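Local coordinates for protein prolyl 4-hydroxylase (Paramecium bursaria Chlorella virus 1, PDB 5C5T) that probably hydroxylates prolyl residues as a metal-dependent 2-oxoglutarate dioxygenase, and here holds zinc and 2-oxoglutarate in its active site, at residues F174-T179 and E204-G209; Q152-L157 and A194-R199. All blocks are in the same frame, centred on the assembly; numbering follows the deposited sequence.

Both interactions lie in the double-stranded beta-helix of this 2-oxoglutarate oxygenase, one on each of its two antiparallel sheets. Interaction 1 includes His207, a ligand of the zinc ion, and Gly209, which lies against the 2-oxoglutarate. Interaction 2 stands back from the metal: the side chain of Arg153 lies about 7 Å from the zinc ion and about 6 Å from the 2-oxoglutarate. Its segment 152-157 also carries Thr156, whose hydroxyl is hydrogen-bonded to the zinc ligand Asp140. The centres of the two contacts are about 17 Å apart and their nearest atoms about 6 Å, without touching, and their segments alternate along the chain.

Interaction 1. Residues F174-T179 and E204-G209; sequences FPTLKT and ETLHAG. With ZN (zinc ion), chain D; AKG (2-oxoglutaric acid), chain C.
Phe174 lies alongside His207, the two side chains pointing the same way. From the backbone outward, CA of Phe174 offers its hydrogen to Leu206 O (3.6 Å), CB passes 4.1 Å from the same oxygen, and CG turns anti to its own carbonyl carbon (chi1 -64°). That rotation carries the ring atoms CD1 and CE1 past His207 CB, each at 3.8 Å. The two rings meet obliquely, their planes at 37°; Phe191 meets the Phe174 ring edge-to-face. Strands 172-174 and 207-209 are antiparallel neighbours in the minor sheet of the double-stranded beta-helix, and His207 is the distal histidine of the HxD...H metal triad, completed by His138 and Asp140. Its NE2 binds the zinc ion at 2.1 Å, while 2-oxoglutarate chelates the metal through O2 and O5. At the far side of the imidazole, ND1 donates to Thr205 O (2.8 Å), only 12° out of the ring plane, which restrains the rotation of the ring. Beyond the strand, the 174-179 loop, with its G1 bulge at Lys178 and Thr179 facing Phe174, is joined to 204-209 through one water. The water accepts from Thr176 N and donates to both Glu204 O and Leu206 O, bridging backbones that make no direct hydrogen bond. Pro175 CG rests on Leu206 CD2 (4.0 Å), the side chains crossing at about a right angle, and the isobutyl group of Leu177 sits over Glu204 O, with CG nearest at 3.4 Å.

Interaction 2. Residues Q152-L157 and A194-R199; sequences QRLATL and ADPVTR
Where strand 153-160 of the major sheet begins, at a classic beta bulge formed by Leu154 and Ala155 opposite Ile224, the loop that follows strand 188-192 packs against it. Ala194 N donates to Leu154 O (3.0 Å), continuing the pairing of these neighbouring strands just past the end of strand 188-192; the donor stands 45° above the carbonyl plane. The methyl of Ala194 points at the strand and reaches Arg153 O at 3.4 Å and Gln152 CG at 3.8 Å. Leu154 sends CD2 into the bend of the loop, 3.9 Å from both Asp195 O and Pro196 CA, while CD1 approaches Pro196 CB. The bend starts with an Asx turn, Val197 N donating to Asp195 OD1 on the anti side of the carboxylate, and a further backbone bond from Arg199 N to Asp195 O closes the loop over residues 195-199. Gln152 comes alongside Arg199, their CB atoms 3.9 Å apart. With CG anti to the backbone N (chi1 177°) and the chain bent at chi2 (76°), its amide swings back so that NE2 meets Arg199 O at 3.0 Å, nearly in the amide plane and straight onto the carbonyl. The same NE2 also donates to Asp142 O, and the Arg199 guanidinium reaches Pro149 O and Cys148 O, tying the loop to the segment leading into the strand. With NE2 shared between two backbone carbonyls, the buried Gln152 amide is held against rotation and ties the strand's start to both Arg199 and Asp142.

Interaction 1. Residues F174-T179 and E204-G209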
loop_
_atom_site.group_PDB
_atom_site.type_symbol
_atom_site.label_atom_id
_atom_site.label_comp_id
_atom_site.label_asym_id
_atom_site.label_seq_id
_atom_site.Cartn_x
_atom_site.Cartn_y
_atom_site.Cartn_z
ATOM N N PHE A 174 3.013 3.897 -11.473
ATOM C CA PHE A 174 1.775 4.647 -11.672
ATOM C C PHE A 174 1.804 5.139 -13.109
ATOM O O PHE A 174 2.243 6.262 -13.393
ATOM C CB PHE A 174 1.648 5.840 -10.685
ATOM C CG PHE A 174 1.549 5.450 -9.218
ATOM C CD1 PHE A 174 0.340 5.288 -8.593
ATOM C CD2 PHE A 174 2.697 5.315 -8.453
ATOM C CE1 PHE A 174 0.275 4.966 -7.254
ATOM C CE2 PHE A 174 2.629 4.981 -7.113
ATOM C CZ PHE A 174 1.396 4.809 -6.518
ATOM N N PRO A 175 1.339 4.302 -14.066
ATOM C CA PRO A 175 1.569 4.624 -15.479
ATOM C C PRO A 175 0.887 5.892 -15.966
ATOM O O PRO A 175 1.443 6.569 -16.831
ATOM C CB PRO A 175 1.028 3.388 -16.224
ATOM C CG PRO A 175 0.223 2.664 -15.247
ATOM C CD PRO A 175 0.746 2.968 -13.872
ATOM N N THR A 176 -0.286 6.227 -15.422
ATOM C CA THR A 176 -1.004 7.411 -15.864
ATOM C C THR A 176 -0.311 8.668 -15.339
ATOM O O THR A 176 -0.365 9.725 -15.956
ATOM C CB THR A 176 -2.446 7.342 -15.407
ATOM O OG1 THR A 176 -3.012 6.132 -15.915
ATOM C CG2 THR A 176 -3.254 8.592 -15.855
ATOM N N LEU A 177 0.396 8.544 -14.228
ATOM C CA LEU A 177 1.121 9.668 -13.705
ATOM C C LEU A 177 2.553 9.700 -14.194
ATOM O O LEU A 177 3.301 10.636 -13.878
ATOM C CB LEU A 177 1.085 9.641 -12.187
ATOM C CG LEU A 177 -0.288 9.760 -11.523
ATOM C CD1 LEU A 177 -0.146 9.534 -10.018
ATOM C CD2 LEU A 177 -0.963 11.088 -11.796
ATOM N N LYS A 178 2.953 8.704 -14.984
ATOM C CA LYS A 178 4.307 8.619 -15.568
ATOM C C LYS A 178 5.357 8.687 -14.497
ATOM O O LYS A 178 6.420 9.268 -14.684
ATOM C CB LYS A 178 4.535 9.717 -16.645
ATOM C CG LYS A 178 3.675 9.431 -17.850
ATOM C CD LYS A 178 4.035 10.288 -19.038
ATOM C CE LYS A 178 3.003 10.162 -20.114
ATOM N NZ LYS A 178 2.887 8.742 -20.542
ATOM N N THR A 179 5.090 7.980 -13.397
ATOM C CA THR A 179 6.061 7.848 -12.341
ATOM C C THR A 179 6.173 6.400 -11.793
ATOM O O THR A 179 5.196 5.677 -11.694
ATOM C CB THR A 179 5.731 8.875 -11.215
ATOM O OG1 THR A 179 6.832 8.944 -10.295
ATOM C CG2 THR A 179 4.489 8.485 -10.476
ATOM N N GLU A 204 -6.567 8.042 -12.002
ATOM C CA GLU A 204 -5.156 8.469 -12.039
ATOM C C GLU A 204 -4.173 7.580 -11.248
ATOM O O GLU A 204 -2.987 7.612 -11.474
ATOM C CB GLU A 204 -5.036 9.903 -11.519
ATOM C CG GLU A 204 -5.734 10.938 -12.409
ATOM C CD GLU A 204 -7.209 11.151 -12.103
ATOM O OE1 GLU A 204 -7.817 10.415 -11.290
ATOM O OE2 GLU A 204 -7.778 12.069 -12.737
ATOM N N THR A 205 -4.658 6.824 -10.284
ATOM C CA THR A 205 -3.764 6.000 -9.468
ATOM C C THR A 205 -3.888 4.533 -9.762
ATOM O O THR A 205 -3.561 3.713 -8.914
ATOM C CB THR A 205 -3.997 6.258 -7.954
ATOM O OG1 THR A 205 -5.378 6.042 -7.636
ATOM C CG2 THR A 205 -3.621 7.655 -7.606
ATOM N N LEU A 206 -4.244 4.228 -11.023
ATOM C CA LEU A 206 -3.908 2.920 -11.619
ATOM C C LEU A 206 -2.449 2.607 -11.279
ATOM O O LEU A 206 -1.582 3.424 -11.461
ATOM C CB LEU A 206 -4.117 2.951 -13.131
ATOM C CG LEU A 206 -3.795 1.710 -13.975
ATOM C CD1 LEU A 206 -4.854 0.663 -13.678
ATOM C CD2 LEU A 206 -3.761 2.076 -15.471
ATOM N N HIS A 207 -2.207 1.437 -10.734
ATOM C CA HIS A 207 -0.815 1.109 -10.366
ATOM C C HIS A 207 -0.521 -0.386 -10.492
ATOM O O HIS A 207 -1.443 -1.216 -10.607
ATOM C CB HIS A 207 -0.545 1.629 -8.930
ATOM C CG HIS A 207 -1.394 0.955 -7.903
ATOM N ND1 HIS A 207 -2.734 1.254 -7.758
ATOM C CD2 HIS A 207 -1.146 -0.070 -7.057
ATOM C CE1 HIS A 207 -3.255 0.478 -6.820
ATOM N NE2 HIS A 207 -2.320 -0.362 -6.412
ATOM N N ALA A 208 0.770 -0.711 -10.449
ATOM C CA ALA A 208 1.242 -2.083 -10.576
ATOM C C ALA A 208 2.492 -2.281 -9.762
ATOM O O ALA A 208 3.209 -1.323 -9.481
ATOM C CB ALA A 208 1.530 -2.392 -12.027
ATOM N N GLY A 209 2.737 -3.511 -9.346
ATOM C CA GLY A 209 4.054 -3.869 -8.859
ATOM C C GLY A 209 4.771 -4.573 -10.007
ATOM O O GLY A 209 4.326 -5.615 -10.460
HETATM ZN ZN ZN D . -2.778 -2.220 -5.541
HETATM C C1 AKG C . -1.231 -3.941 -3.898
HETATM O O1 AKG C . -0.897 -4.864 -3.094
HETATM O O2 AKG C . -2.452 -3.656 -4.017
HETATM C C2 AKG C . -0.193 -3.294 -4.773
HETATM O O5 AKG C . -0.577 -2.650 -5.710
HETATM C C3 AKG C . 1.301 -3.482 -4.461
HETATM C C4 AKG C . 2.181 -2.672 -5.379
HETATM C C5 AKG C . 3.617 -3.127 -5.346
HETATM O O3 AKG C . 3.901 -4.312 -5.017
HETATM O O4 AKG C . 4.531 -2.294 -5.632
HETATM O O HOH W 1 -1.167 5.842 -12.722
#

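Interaction 2. Residues Q152-L157 and A194-R199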
loop_
_atom_site.group_PDB
_atom_site.type_symbol
_atom_site.label_atom_id
_atom_site.label_comp_id
_atom_site.label_asym_id
_atom_site.label_seq_id
_atom_site.Cartn_x
_atom_site.Cartn_y
_atom_site.Cartn_z
ATOM N N GLN A 152 -16.066 1.330 0.400
ATOM C CA GLN A 152 -15.051 1.507 -0.630
ATOM C C GLN A 152 -13.695 1.854 -0.018
ATOM O O GLN A 152 -13.635 2.696 0.883
ATOM C CB GLN A 152 -15.478 2.634 -1.553
ATOM C CG GLN A 152 -14.498 3.011 -2.657
ATOM C CD GLN A 152 -14.482 1.993 -3.831
ATOM O OE1 GLN A 152 -14.158 0.839 -3.655
ATOM N NE2 GLN A 152 -14.879 2.442 -5.003
ATOM N N ARG A 153 -12.625 1.250 -0.524
ATOM C CA ARG A 153 -11.268 1.689 -0.176
ATOM C C ARG A 153 -11.025 3.121 -0.688
ATOM O O ARG A 153 -11.218 3.418 -1.861
ATOM C CB ARG A 153 -10.220 0.755 -0.739
ATOM C CG ARG A 153 -10.092 -0.580 -0.006
ATOM C CD ARG A 153 -9.023 -1.431 -0.575
ATOM N NE ARG A 153 -8.935 -2.716 0.090
ATOM C CZ ARG A 153 -8.425 -3.809 -0.463
ATOM N NH1 ARG A 153 -7.978 -3.744 -1.712
ATOM N NH2 ARG A 153 -8.364 -4.958 0.233
ATOM N N LEU A 154 -10.685 4.023 0.227
ATOM C CA LEU A 154 -10.427 5.421 -0.154
ATOM C C LEU A 154 -8.963 5.752 -0.409
ATOM O O LEU A 154 -8.675 6.673 -1.185
ATOM C CB LEU A 154 -10.974 6.334 0.909
ATOM C CG LEU A 154 -12.450 6.182 1.234
ATOM C CD1 LEU A 154 -12.806 7.098 2.354
ATOM C CD2 LEU A 154 -13.315 6.517 0.076
ATOM N N ALA A 155 -8.071 5.030 0.234
ATOM C CA ALA A 155 -6.659 5.325 0.143
ATOM C C ALA A 155 -5.839 4.120 0.569
ATOM O O ALA A 155 -6.344 3.167 1.225
ATOM C CB ALA A 155 -6.315 6.578 0.993
ATOM N N THR A 156 -4.573 4.163 0.202
ATOM C CA THR A 156 -3.589 3.140 0.514
ATOM C C THR A 156 -2.328 3.733 1.115
ATOM O O THR A 156 -1.799 4.673 0.566
ATOM C CB THR A 156 -3.158 2.363 -0.757
ATOM O OG1 THR A 156 -4.304 1.836 -1.481
ATOM C CG2 THR A 156 -2.164 1.228 -0.455
ATOM N N LEU A 157 -1.820 3.138 2.213
ATOM C CA LEU A 157 -0.493 3.439 2.732
ATOM C C LEU A 157 0.285 2.118 2.655
ATOM O O LEU A 157 -0.041 1.143 3.297
ATOM C CB LEU A 157 -0.553 4.048 4.120
ATOM C CG LEU A 157 0.817 4.612 4.530
ATOM C CD1 LEU A 157 0.775 5.909 5.338
ATOM C CD2 LEU A 157 1.577 3.522 5.248
ATOM N N ALA A 194 -9.992 6.533 -3.917
ATOM C CA ALA A 194 -11.342 6.985 -4.246
ATOM C C ALA A 194 -11.710 8.260 -3.485
ATOM O O ALA A 194 -11.101 8.612 -2.475
ATOM C CB ALA A 194 -12.396 5.856 -3.965
ATOM N N ASP A 195 -12.730 8.934 -4.014
ATOM C CA ASP A 195 -13.210 10.193 -3.500
ATOM C C ASP A 195 -14.029 9.934 -2.232
ATOM O O ASP A 195 -14.956 9.148 -2.276
ATOM C CB ASP A 195 -14.049 10.854 -4.602
ATOM C CG ASP A 195 -14.516 12.231 -4.242
ATOM O OD1 ASP A 195 -14.876 12.469 -3.067
ATOM O OD2 ASP A 195 -14.527 13.070 -5.175
ATOM N N PRO A 196 -13.661 10.545 -1.091
ATOM C CA PRO A 196 -14.406 10.261 0.141
ATOM C C PRO A 196 -15.883 10.623 0.087
ATOM O O PRO A 196 -16.630 10.036 0.863
ATOM C CB PRO A 196 -13.686 11.117 1.187
ATOM C CG PRO A 196 -12.304 11.177 0.711
ATOM C CD PRO A 196 -12.410 11.268 -0.796
ATOM N N VAL A 197 -16.285 11.534 -0.790
ATOM C CA VAL A 197 -17.676 11.994 -0.856
ATOM C C VAL A 197 -18.476 11.036 -1.727
ATOM O O VAL A 197 -19.469 10.464 -1.289
ATOM C CB VAL A 197 -17.763 13.430 -1.377
ATOM C CG1 VAL A 197 -19.195 13.862 -1.445
ATOM C CG2 VAL A 197 -16.967 14.371 -0.469
ATOM N N THR A 198 -18.025 10.838 -2.959
ATOM C CA THR A 198 -18.770 9.992 -3.917
ATOM C C THR A 198 -18.412 8.511 -3.890
ATOM O O THR A 198 -19.161 7.657 -4.423
ATOM C CB THR A 198 -18.542 10.470 -5.351
ATOM O OG1 THR A 198 -17.171 10.225 -5.711
ATOM C CG2 THR A 198 -18.872 11.977 -5.502
ATOM N N ARG A 199 -17.237 8.232 -3.322
ATOM C CA ARG A 199 -16.585 6.909 -3.386
ATOM C C ARG A 199 -16.279 6.392 -4.825
ATOM O O ARG A 199 -15.944 5.227 -4.994
ATOM C CB ARG A 199 -17.416 5.898 -2.577
ATOM C CG ARG A 199 -17.630 6.371 -1.123
ATOM C CD ARG A 199 -18.440 5.382 -0.278
ATOM N NE ARG A 199 -19.583 4.816 -1.010
ATOM C CZ ARG A 199 -20.754 5.422 -1.166
ATOM N NH1 ARG A 199 -20.948 6.632 -0.646
ATOM N NH2 ARG A 199 -21.730 4.823 -1.845
#